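Local coordinates for protein phosphatidylinositide phosphatase SAC2 (Homo sapiens, PDB 4XUU) that removes the 4-phosphate from phosphatidylinositol 4-phosphate, probably takes part in endocytic recycling, and is represented here by its PH-like hSac2 domain, at residues W30-C35 / L117-R122; L76-L81 / Q140-A145; S111-T116 / A161-E166. All coordinates share one frame; numbering follows the deposited sequence.

Contact 1: residues W30-C35 / L117-R122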
loop_
_atom_site.group_PDB
_atom_site.type_symbol
_atom_site.label_atom_id
_atom_site.label_comp_id
_atom_site.label_asym_id
_atom_site.label_seq_id
_atom_site.Cartn_x
_atom_site.Cartn_y
_atom_site.Cartn_z
ATOM N N TRP A 30 9.999 15.724 7.186
ATOM C CA TRP A 30 10.617 15.043 6.041
ATOM C C TRP A 30 11.335 16.021 5.120
ATOM O O TRP A 30 10.852 17.130 4.874
ATOM C CB TRP A 30 9.562 14.268 5.236
ATOM C CG TRP A 30 8.734 13.336 6.063
ATOM C CD1 TRP A 30 8.957 12.006 6.264
ATOM C CD2 TRP A 30 7.549 13.662 6.805
ATOM N NE1 TRP A 30 7.986 11.483 7.086
ATOM C CE2 TRP A 30 7.112 12.478 7.433
ATOM C CE3 TRP A 30 6.817 14.843 6.999
ATOM C CZ2 TRP A 30 5.977 12.436 8.244
ATOM C CZ3 TRP A 30 5.688 14.806 7.808
ATOM C CH2 TRP A 30 5.278 13.608 8.420
ATOM N N ALA A 31 12.490 15.604 4.618
ATOM C CA ALA A 31 13.205 16.352 3.596
ATOM C C ALA A 31 12.645 15.957 2.243
ATOM O O ALA A 31 12.557 14.769 1.929
ATOM C CB ALA A 31 14.693 16.057 3.660
ATOM N N LEU A 32 12.253 16.952 1.451
ATOM C CA LEU A 32 11.671 16.707 0.132
ATOM C C LEU A 32 12.215 17.666 -0.929
ATOM O O LEU A 32 13.071 18.509 -0.649
ATOM C CB LEU A 32 10.137 16.773 0.188
ATOM C CG LEU A 32 9.381 15.827 1.139
ATOM C CD1 LEU A 32 7.944 16.278 1.316
ATOM C CD2 LEU A 32 9.431 14.372 0.674
ATOM N N ILE A 33 11.718 17.511 -2.153
ATOM C CA ILE A 33 12.110 18.336 -3.284
ATOM C C ILE A 33 10.852 18.853 -3.971
ATOM O O ILE A 33 9.870 18.125 -4.092
ATOM C CB ILE A 33 12.987 17.533 -4.282
ATOM C CG1 ILE A 33 14.310 17.128 -3.622
ATOM C CG2 ILE A 33 13.258 18.330 -5.566
ATOM C CD1 ILE A 33 15.058 16.034 -4.360
ATOM N N ASP A 34 10.890 20.116 -4.394
ATOM C CA ASP A 34 9.824 20.735 -5.180
ATOM C C ASP A 34 9.709 20.032 -6.530
ATOM O O ASP A 34 10.694 19.889 -7.249
ATOM C CB ASP A 34 10.120 22.227 -5.372
ATOM C CG ASP A 34 8.991 22.984 -6.069
ATOM O OD1 ASP A 34 7.836 22.515 -6.090
ATOM O OD2 ASP A 34 9.265 24.083 -6.593
ATOM N N CYS A 35 8.499 19.592 -6.857
ATOM C CA CYS A 35 8.258 18.774 -8.045
ATOM C C CYS A 35 7.711 19.568 -9.237
ATOM O O CYS A 35 7.920 19.178 -10.387
ATOM C CB CYS A 35 7.342 17.590 -7.701
ATOM S SG CYS A 35 6.684 16.705 -9.131
ATOM N N LEU A 117 5.338 18.006 -4.235
ATOM C CA LEU A 117 6.590 17.565 -3.644
ATOM C C LEU A 117 6.927 16.131 -4.023
ATOM O O LEU A 117 6.039 15.338 -4.328
ATOM C CB LEU A 117 6.523 17.712 -2.118
ATOM C CG LEU A 117 6.009 19.057 -1.591
ATOM C CD1 LEU A 117 5.696 18.993 -0.099
ATOM C CD2 LEU A 117 6.981 20.197 -1.902
ATOM N N ARG A 118 8.215 15.808 -4.013
ATOM C CA ARG A 118 8.658 14.433 -4.212
ATOM C C ARG A 118 9.820 14.108 -3.286
ATOM O O ARG A 118 10.406 15.001 -2.668
ATOM C CB ARG A 118 9.027 14.156 -5.680
ATOM C CG ARG A 118 10.278 14.862 -6.186
ATOM C CD ARG A 118 10.807 14.169 -7.423
ATOM N NE ARG A 118 11.867 14.933 -8.081
ATOM C CZ ARG A 118 13.163 14.629 -8.037
ATOM N NH1 ARG A 118 13.589 13.562 -7.370
ATOM N NH2 ARG A 118 14.038 15.400 -8.666
ATOM N N ALA A 119 10.140 12.825 -3.191
ATOM C CA ALA A 119 11.179 12.371 -2.287
ATOM C C ALA A 119 12.536 12.324 -2.979
ATOM O O ALA A 119 12.631 11.991 -4.163
ATOM C CB ALA A 119 10.816 11.012 -1.711
ATOM N N VAL A 120 13.581 12.672 -2.233
ATOM C CA VAL A 120 14.956 12.563 -2.726
ATOM C C VAL A 120 15.389 11.096 -2.704
ATOM O O VAL A 120 15.488 10.486 -1.639
ATOM C CB VAL A 120 15.943 13.495 -1.940
ATOM C CG1 VAL A 120 15.587 13.573 -0.444
ATOM C CG2 VAL A 120 17.395 13.078 -2.156
HETATM N N MSE A 121 15.621 10.536 -3.889
HETATM C CA MSE A 121 15.871 9.099 -4.020
HETATM C C MSE A 121 17.199 8.757 -4.690
HETATM O O MSE A 121 17.591 9.378 -5.680
HETATM C CB MSE A 121 14.710 8.408 -4.745
HETATM C CG MSE A 121 13.396 8.413 -3.963
HETATM SE SE MSE A 121 13.201 6.966 -2.655
HETATM C CE MSE A 121 14.747 7.298 -1.495
ATOM N N ARG A 122 17.873 7.751 -4.140
ATOM C CA ARG A 122 19.176 7.320 -4.631
ATOM C C ARG A 122 19.097 6.116 -5.567
ATOM O O ARG A 122 20.122 5.536 -5.938
ATOM C CB ARG A 122 20.114 7.027 -3.458
ATOM C CG ARG A 122 20.702 8.272 -2.800
ATOM C CD ARG A 122 21.605 9.043 -3.756
ATOM N NE ARG A 122 22.716 8.226 -4.236
ATOM C CZ ARG A 122 23.480 8.526 -5.285
ATOM N NH1 ARG A 122 23.259 9.634 -5.984
ATOM N NH2 ARG A 122 24.468 7.713 -5.637
#
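Ile-33 and Arg-118 join strands 26-34 and 110-119 as an antiparallel hydrogen-bonded pair. Ile-33 N donates to Arg-118 O at 2.9 Å, with the donor in the carbonyl plane. Arg-118 N answers with a bond of 2.8 Å to Ile-33 O. That oxygen also receives a CA-H...O contact from Leu-117 CA. The neighbouring pair, Asp-34 with Leu-117, is non-hydrogen-bonded. The axes of the short segments run 122° apart, far from strictly antiparallel.

The tightly enclosed part lies on the side of Leu-32 and Leu-117, both buried. Leu-32 CD1 meets Leu-117 CD1 at 3.8 Å, and the two side chains cross at about a right angle. Leu-32 CG lies beside the backbone N (chi1 -58°); CD1 reaches Leu-117, and CD2 lies 4.0 Å from Ala-119 CA. Ile-135 of helix 129-145 packs against Leu-32, and Val-49 and Tyr-62 pack against Leu-117.

The other side is nearer to solvent. Ile-33 is buried there, but Arg-118 and Val-120 are partly exposed. Ile-33 CD1 touches Val-120 CB at 3.6 Å. The same methyl sits over one face of the Arg-118 guanidinium, toward its rim. Arg-118 is extended from CG to NE.

Cys-35 follows the strand and is bonded through its sulfur to Cys-100. At the other end, Trp-30 pairs with a strand of the second subunit, so the sheet continues across the interface. A strongly bent antiparallel sheet capped by a helix after its seventh strand is typical of the pleckstrin-homology fold.

Contact 2: residues L76-L81 / Q140-A145; sequences LSLENL and QITKQA
Leu-78 O is gripped by two donors. Lys-143 NZ comes from helix 129-145 and bonds to it at 3.0 Å. This donor lies in the carbonyl plane, with a C=O...N angle of 153°. The second donor is Leu-81 N, at 3.2 Å from Leu-78 O, within the turn itself. Leu-81 O also faces Lys-143 NZ. That separation is modelled too short to be trusted in detail, but it places a second carbonyl at the ammonium group. Lys-143 is buried, and these carbonyls probably ease the cost of burying its charge.

The lysine reaches the turn by leaving the helix with CG anti to its backbone N (chi1 -154°). The chain then runs nearly straight until it bends at chi4. On the way, Lys-143 CG passes Leu-78 CB at 4.2 Å.

Helix 129-145 is the C-terminal helix of this PH-like domain, which packs against the bent sheet. Here its last turns meet the connection between strands 70-77 and 81-88. That connection has helical backbone angles at residues 78-80.

Beside the lysine lies an apolar touch. Leu-78 CD1 meets Thr-142 CG2 at 3.6 Å, and the two side chains cross at about a right angle. Thr-142 OG1 bonds back to Met-138 O, one turn earlier in the helix. Leu-53 of strand 48-54 touches both Leu-78 and Thr-142, and Tyr-58 packs on Leu-78 and Leu-81. On the helix, Ile-141 packs against Met-121 of the second subunit.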
loop_
_atom_site.group_PDB
_atom_site.type_symbol
_atom_site.label_atom_id
_atom_site.label_comp_id
_atom_site.label_asym_id
_atom_site.label_seq_id
_atom_site.Cartn_x
_atom_site.Cartn_y
_atom_site.Cartn_z
ATOM N N LEU A 76 0.638 26.283 8.089
ATOM C CA LEU A 76 -0.686 26.056 7.541
ATOM C C LEU A 76 -1.462 25.159 8.483
ATOM O O LEU A 76 -1.024 24.046 8.801
ATOM C CB LEU A 76 -0.577 25.420 6.150
ATOM C CG LEU A 76 0.111 26.248 5.053
ATOM C CD1 LEU A 76 0.798 25.373 4.010
ATOM C CD2 LEU A 76 -0.880 27.212 4.402
ATOM N N SER A 77 -2.603 25.655 8.949
ATOM C CA SER A 77 -3.481 24.878 9.810
ATOM C C SER A 77 -3.945 23.635 9.066
ATOM O O SER A 77 -4.142 23.675 7.846
ATOM C CB SER A 77 -4.684 25.713 10.237
ATOM O OG SER A 77 -5.551 24.959 11.067
ATOM N N LEU A 78 -4.108 22.534 9.796
ATOM C CA LEU A 78 -4.567 21.287 9.193
ATOM C C LEU A 78 -6.021 21.360 8.720
ATOM O O LEU A 78 -6.412 20.632 7.809
ATOM C CB LEU A 78 -4.341 20.098 10.131
ATOM C CG LEU A 78 -2.900 19.573 10.255
ATOM C CD1 LEU A 78 -2.780 18.634 11.442
ATOM C CD2 LEU A 78 -2.426 18.880 8.988
ATOM N N GLU A 79 -6.814 22.244 9.332
ATOM C CA GLU A 79 -8.188 22.482 8.885
ATOM C C GLU A 79 -8.256 22.880 7.415
ATOM O O GLU A 79 -9.218 22.543 6.721
ATOM C CB GLU A 79 -8.867 23.573 9.715
ATOM C CG GLU A 79 -9.556 23.082 10.973
ATOM C CD GLU A 79 -8.744 23.351 12.228
ATOM O OE1 GLU A 79 -7.501 23.195 12.188
ATOM O OE2 GLU A 79 -9.352 23.721 13.255
ATOM N N ASN A 80 -7.231 23.596 6.955
ATOM C CA ASN A 80 -7.203 24.151 5.605
ATOM C C ASN A 80 -6.617 23.224 4.544
ATOM O O ASN A 80 -6.697 23.524 3.351
ATOM C CB ASN A 80 -6.470 25.496 5.592
ATOM C CG ASN A 80 -7.223 26.581 6.341
ATOM O OD1 ASN A 80 -6.614 27.429 6.987
ATOM N ND2 ASN A 80 -8.550 26.559 6.258
ATOM N N LEU A 81 -6.027 22.111 4.979
ATOM C CA LEU A 81 -5.533 21.087 4.062
ATOM C C LEU A 81 -6.708 20.277 3.517
ATOM O O LEU A 81 -7.270 19.444 4.225
ATOM C CB LEU A 81 -4.513 20.176 4.759
ATOM C CG LEU A 81 -3.800 19.106 3.914
ATOM C CD1 LEU A 81 -3.102 19.712 2.703
ATOM C CD2 LEU A 81 -2.819 18.329 4.759
ATOM N N GLN A 140 -2.987 12.371 7.234
ATOM C CA GLN A 140 -4.388 11.978 7.252
ATOM C C GLN A 140 -4.886 11.657 8.657
ATOM O O GLN A 140 -5.885 12.230 9.094
ATOM C CB GLN A 140 -4.654 10.815 6.297
ATOM C CG GLN A 140 -6.131 10.482 6.150
ATOM C CD GLN A 140 -6.386 9.290 5.254
ATOM O OE1 GLN A 140 -7.064 9.405 4.235
ATOM N NE2 GLN A 140 -5.845 8.136 5.627
ATOM N N ILE A 141 -4.200 10.758 9.362
ATOM C CA ILE A 141 -4.614 10.387 10.720
ATOM C C ILE A 141 -4.477 11.530 11.734
ATOM O O ILE A 141 -5.266 11.618 12.674
ATOM C CB ILE A 141 -3.913 9.107 11.260
ATOM C CG1 ILE A 141 -2.389 9.220 11.185
ATOM C CG2 ILE A 141 -4.413 7.864 10.533
ATOM C CD1 ILE A 141 -1.680 8.345 12.212
ATOM N N THR A 142 -3.480 12.394 11.543
ATOM C CA THR A 142 -3.312 13.569 12.391
ATOM C C THR A 142 -4.540 14.476 12.279
ATOM O O THR A 142 -5.063 14.952 13.293
ATOM C CB THR A 142 -2.020 14.344 12.057
ATOM O OG1 THR A 142 -0.895 13.477 12.226
ATOM C CG2 THR A 142 -1.845 15.548 12.976
ATOM N N LYS A 143 -5.008 14.685 11.050
ATOM C CA LYS A 143 -6.203 15.478 10.808
ATOM C C LYS A 143 -7.467 14.763 11.291
ATOM O O LYS A 143 -8.398 15.399 11.791
ATOM C CB LYS A 143 -6.327 15.830 9.329
ATOM C CG LYS A 143 -7.121 17.087 9.109
ATOM C CD LYS A 143 -7.438 17.330 7.666
ATOM C CE LYS A 143 -8.608 18.277 7.568
ATOM N NZ LYS A 143 -8.506 19.105 6.353
ATOM N N GLN A 144 -7.490 13.441 11.138
ATOM C CA GLN A 144 -8.590 12.623 11.638
ATOM C C GLN A 144 -8.674 12.648 13.165
ATOM O O GLN A 144 -9.763 12.567 13.730
ATOM C CB GLN A 144 -8.475 11.187 11.127
ATOM C CG GLN A 144 -8.880 11.025 9.663
ATOM C CD GLN A 144 -8.736 9.599 9.139
ATOM O OE1 GLN A 144 -9.091 9.317 7.995
ATOM N NE2 GLN A 144 -8.217 8.699 9.972
ATOM N N ALA A 145 -7.521 12.774 13.819
ATOM C CA ALA A 145 -7.451 12.873 15.275
ATOM C C ALA A 145 -8.099 14.153 15.804
ATOM O O ALA A 145 -8.660 14.161 16.902
ATOM C CB ALA A 145 -6.009 12.777 15.744
#

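Contact 3: residues S111-T116 / A161-E166. Unlike the reference sequence in segment 161-166: Ala-161 (reference Ser).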
loop_
_atom_site.group_PDB
_atom_site.type_symbol
_atom_site.label_atom_id
_atom_site.label_comp_id
_atom_site.label_asym_id
_atom_site.label_seq_id
_atom_site.Cartn_x
_atom_site.Cartn_y
_atom_site.Cartn_z
ATOM N N SER A 111 -9.432 28.533 -2.863
ATOM C CA SER A 111 -8.693 27.328 -3.231
ATOM C C SER A 111 -7.918 27.537 -4.536
ATOM O O SER A 111 -7.987 28.608 -5.145
ATOM C CB SER A 111 -9.632 26.118 -3.334
ATOM O OG SER A 111 -10.418 26.180 -4.511
ATOM N N GLY A 112 -7.187 26.509 -4.960
ATOM C CA GLY A 112 -6.320 26.602 -6.129
ATOM C C GLY A 112 -4.868 26.775 -5.724
ATOM O O GLY A 112 -4.015 27.093 -6.558
ATOM N N TYR A 113 -4.597 26.576 -4.436
ATOM C CA TYR A 113 -3.244 26.631 -3.895
ATOM C C TYR A 113 -2.760 25.220 -3.585
ATOM O O TYR A 113 -3.458 24.453 -2.905
ATOM C CB TYR A 113 -3.206 27.459 -2.608
ATOM C CG TYR A 113 -3.547 28.920 -2.766
ATOM C CD1 TYR A 113 -2.559 29.862 -3.058
ATOM C CD2 TYR A 113 -4.856 29.368 -2.595
ATOM C CE1 TYR A 113 -2.870 31.213 -3.189
ATOM C CE2 TYR A 113 -5.174 30.713 -2.728
ATOM C CZ TYR A 113 -4.179 31.626 -3.025
ATOM O OH TYR A 113 -4.502 32.957 -3.155
ATOM N N PHE A 114 -1.569 24.877 -4.075
ATOM C CA PHE A 114 -0.998 23.557 -3.802
ATOM C C PHE A 114 0.523 23.481 -3.855
ATOM O O PHE A 114 1.174 24.199 -4.612
ATOM C CB PHE A 114 -1.630 22.459 -4.682
ATOM C CG PHE A 114 -1.626 22.758 -6.159
ATOM C CD1 PHE A 114 -0.505 22.488 -6.938
ATOM C CD2 PHE A 114 -2.764 23.271 -6.779
ATOM C CE1 PHE A 114 -0.507 22.746 -8.314
ATOM C CE2 PHE A 114 -2.779 23.532 -8.152
ATOM C CZ PHE A 114 -1.649 23.270 -8.921
ATOM N N HIS A 115 1.065 22.600 -3.023
ATOM C CA HIS A 115 2.478 22.267 -3.033
ATOM C C HIS A 115 2.635 20.926 -3.716
ATOM O O HIS A 115 1.894 19.992 -3.425
ATOM C CB HIS A 115 3.012 22.166 -1.611
ATOM C CG HIS A 115 2.864 23.425 -0.821
ATOM N ND1 HIS A 115 3.615 24.553 -1.078
ATOM C CD2 HIS A 115 2.058 23.736 0.220
ATOM C CE1 HIS A 115 3.275 25.505 -0.230
ATOM N NE2 HIS A 115 2.336 25.034 0.573
ATOM N N THR A 116 3.596 20.829 -4.625
ATOM C CA THR A 116 3.854 19.570 -5.312
ATOM C C THR A 116 5.264 19.099 -4.990
ATOM O O THR A 116 6.252 19.713 -5.409
ATOM C CB THR A 116 3.634 19.685 -6.827
ATOM O OG1 THR A 116 2.390 20.355 -7.076
ATOM C CG2 THR A 116 3.591 18.307 -7.466
ATOM N N ALA A 161 -0.154 25.116 -12.937
ATOM C CA ALA A 161 0.598 25.691 -11.833
ATOM C C ALA A 161 -0.338 26.126 -10.710
ATOM O O ALA A 161 -1.508 26.426 -10.943
ATOM C CB ALA A 161 1.439 26.864 -12.316
ATOM N N SER A 162 0.187 26.141 -9.490
ATOM C CA SER A 162 -0.541 26.660 -8.342
ATOM C C SER A 162 -0.601 28.181 -8.384
ATOM O O SER A 162 0.234 28.822 -9.026
ATOM C CB SER A 162 0.136 26.212 -7.047
ATOM O OG SER A 162 -0.298 26.992 -5.946
ATOM N N LYS A 163 -1.593 28.748 -7.700
ATOM C CA LYS A 163 -1.611 30.180 -7.411
ATOM C C LYS A 163 -0.361 30.509 -6.597
ATOM O O LYS A 163 0.084 29.678 -5.802
ATOM C CB LYS A 163 -2.859 30.562 -6.615
ATOM C CG LYS A 163 -4.164 30.499 -7.381
ATOM C CD LYS A 163 -5.295 31.098 -6.556
ATOM C CE LYS A 163 -6.591 31.190 -7.349
ATOM N NZ LYS A 163 -7.230 29.859 -7.542
ATOM N N PRO A 164 0.220 31.709 -6.794
ATOM C CA PRO A 164 1.446 32.056 -6.065
ATOM C C PRO A 164 1.300 31.892 -4.552
ATOM O O PRO A 164 0.307 32.337 -3.972
ATOM C CB PRO A 164 1.676 33.533 -6.434
ATOM C CG PRO A 164 0.403 33.996 -7.064
ATOM C CD PRO A 164 -0.196 32.793 -7.701
ATOM N N HIS A 165 2.276 31.232 -3.931
ATOM C CA HIS A 165 2.281 31.050 -2.484
ATOM C C HIS A 165 2.723 32.330 -1.791
ATOM O O HIS A 165 3.596 33.048 -2.280
ATOM C CB HIS A 165 3.220 29.919 -2.062
ATOM C CG HIS A 165 2.969 28.619 -2.757
ATOM N ND1 HIS A 165 1.864 27.837 -2.500
ATOM C CD2 HIS A 165 3.698 27.948 -3.680
ATOM C CE1 HIS A 165 1.916 26.748 -3.245
ATOM N NE2 HIS A 165 3.019 26.791 -3.970
ATOM N N GLU A 166 2.121 32.602 -0.643
ATOM C CA GLU A 166 2.512 33.739 0.173
ATOM C C GLU A 166 3.002 33.251 1.527
ATOM O O GLU A 166 2.539 32.227 2.027
ATOM C CB GLU A 166 1.342 34.709 0.330
ATOM C CG GLU A 166 1.121 35.580 -0.898
ATOM C CD GLU A 166 -0.196 36.330 -0.862
ATOM O OE1 GLU A 166 -1.254 35.682 -1.019
ATOM O OE2 GLU A 166 -0.172 37.567 -0.694
#
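Lys-163 lies across Tyr-113, and each of its atoms has a neighbour. CB makes a CH-pi contact over one face of the Tyr-113 ring, 3.9 Å from the centroid. CG comes 3.5 Å from Gly-112 O. CD passes Tyr-113 CZ at 3.7 Å, and CE approaches Ser-111 O. The chain bends at chi4 (73°), and NZ bonds on a lone pair of Ser-111 O at 2.8 Å. The backbone Lys-163 N bonds almost straight to Gly-112 O at 3.1 Å.

Ser-162 OG accepts from Phe-114 N at 3.1 Å and donates to Lys-163 O. Ser-162 CB sits over the centre of the Phe-114 ring, 3.7 Å from the centroid. Replacing Phe-114 by an alanine would probably open a gap under Ser-162 CB and leave that methylene without its aromatic partner.

His-165 and His-115 form an offset stack with planes 16° apart. Each ring has its polar partner elsewhere: His-115 ND1 bonds to Tyr-62 OH, and His-165 ND1 to Tyr-105 OH. Residues 161-166 have no regular structure and run at about a right angle to the strand. The arrangement is an irregular segment after strand 152-154, near the end of this construct, laid across strand 110-119 in the sheet of the PH-like domain.

From the N terminus, the chain first enters contact 1 at 30-35 and contact 2 at 76-81. It reaches contact 3 at 111-116, then closes contact 1 with 117-122. Contact 2 closes at 140-145 and contact 3 at 161-166. All three pairs of contacts therefore cross, and none nests. Contact 1 joins the first strand to strand 110-119, contact 2 ties the connection between strands 70-77 and 81-88 to the C-terminal helix, and contact 3 lays the segment after strand 152-154 on the sheet. Contacts 1 and 3 share strand 110-119 and touch through Cys-35 and Thr-116. Leu-76 packs on His-115 between contacts 2 and 3. Contacts 1 and 2 do not touch, but both reach the second subunit.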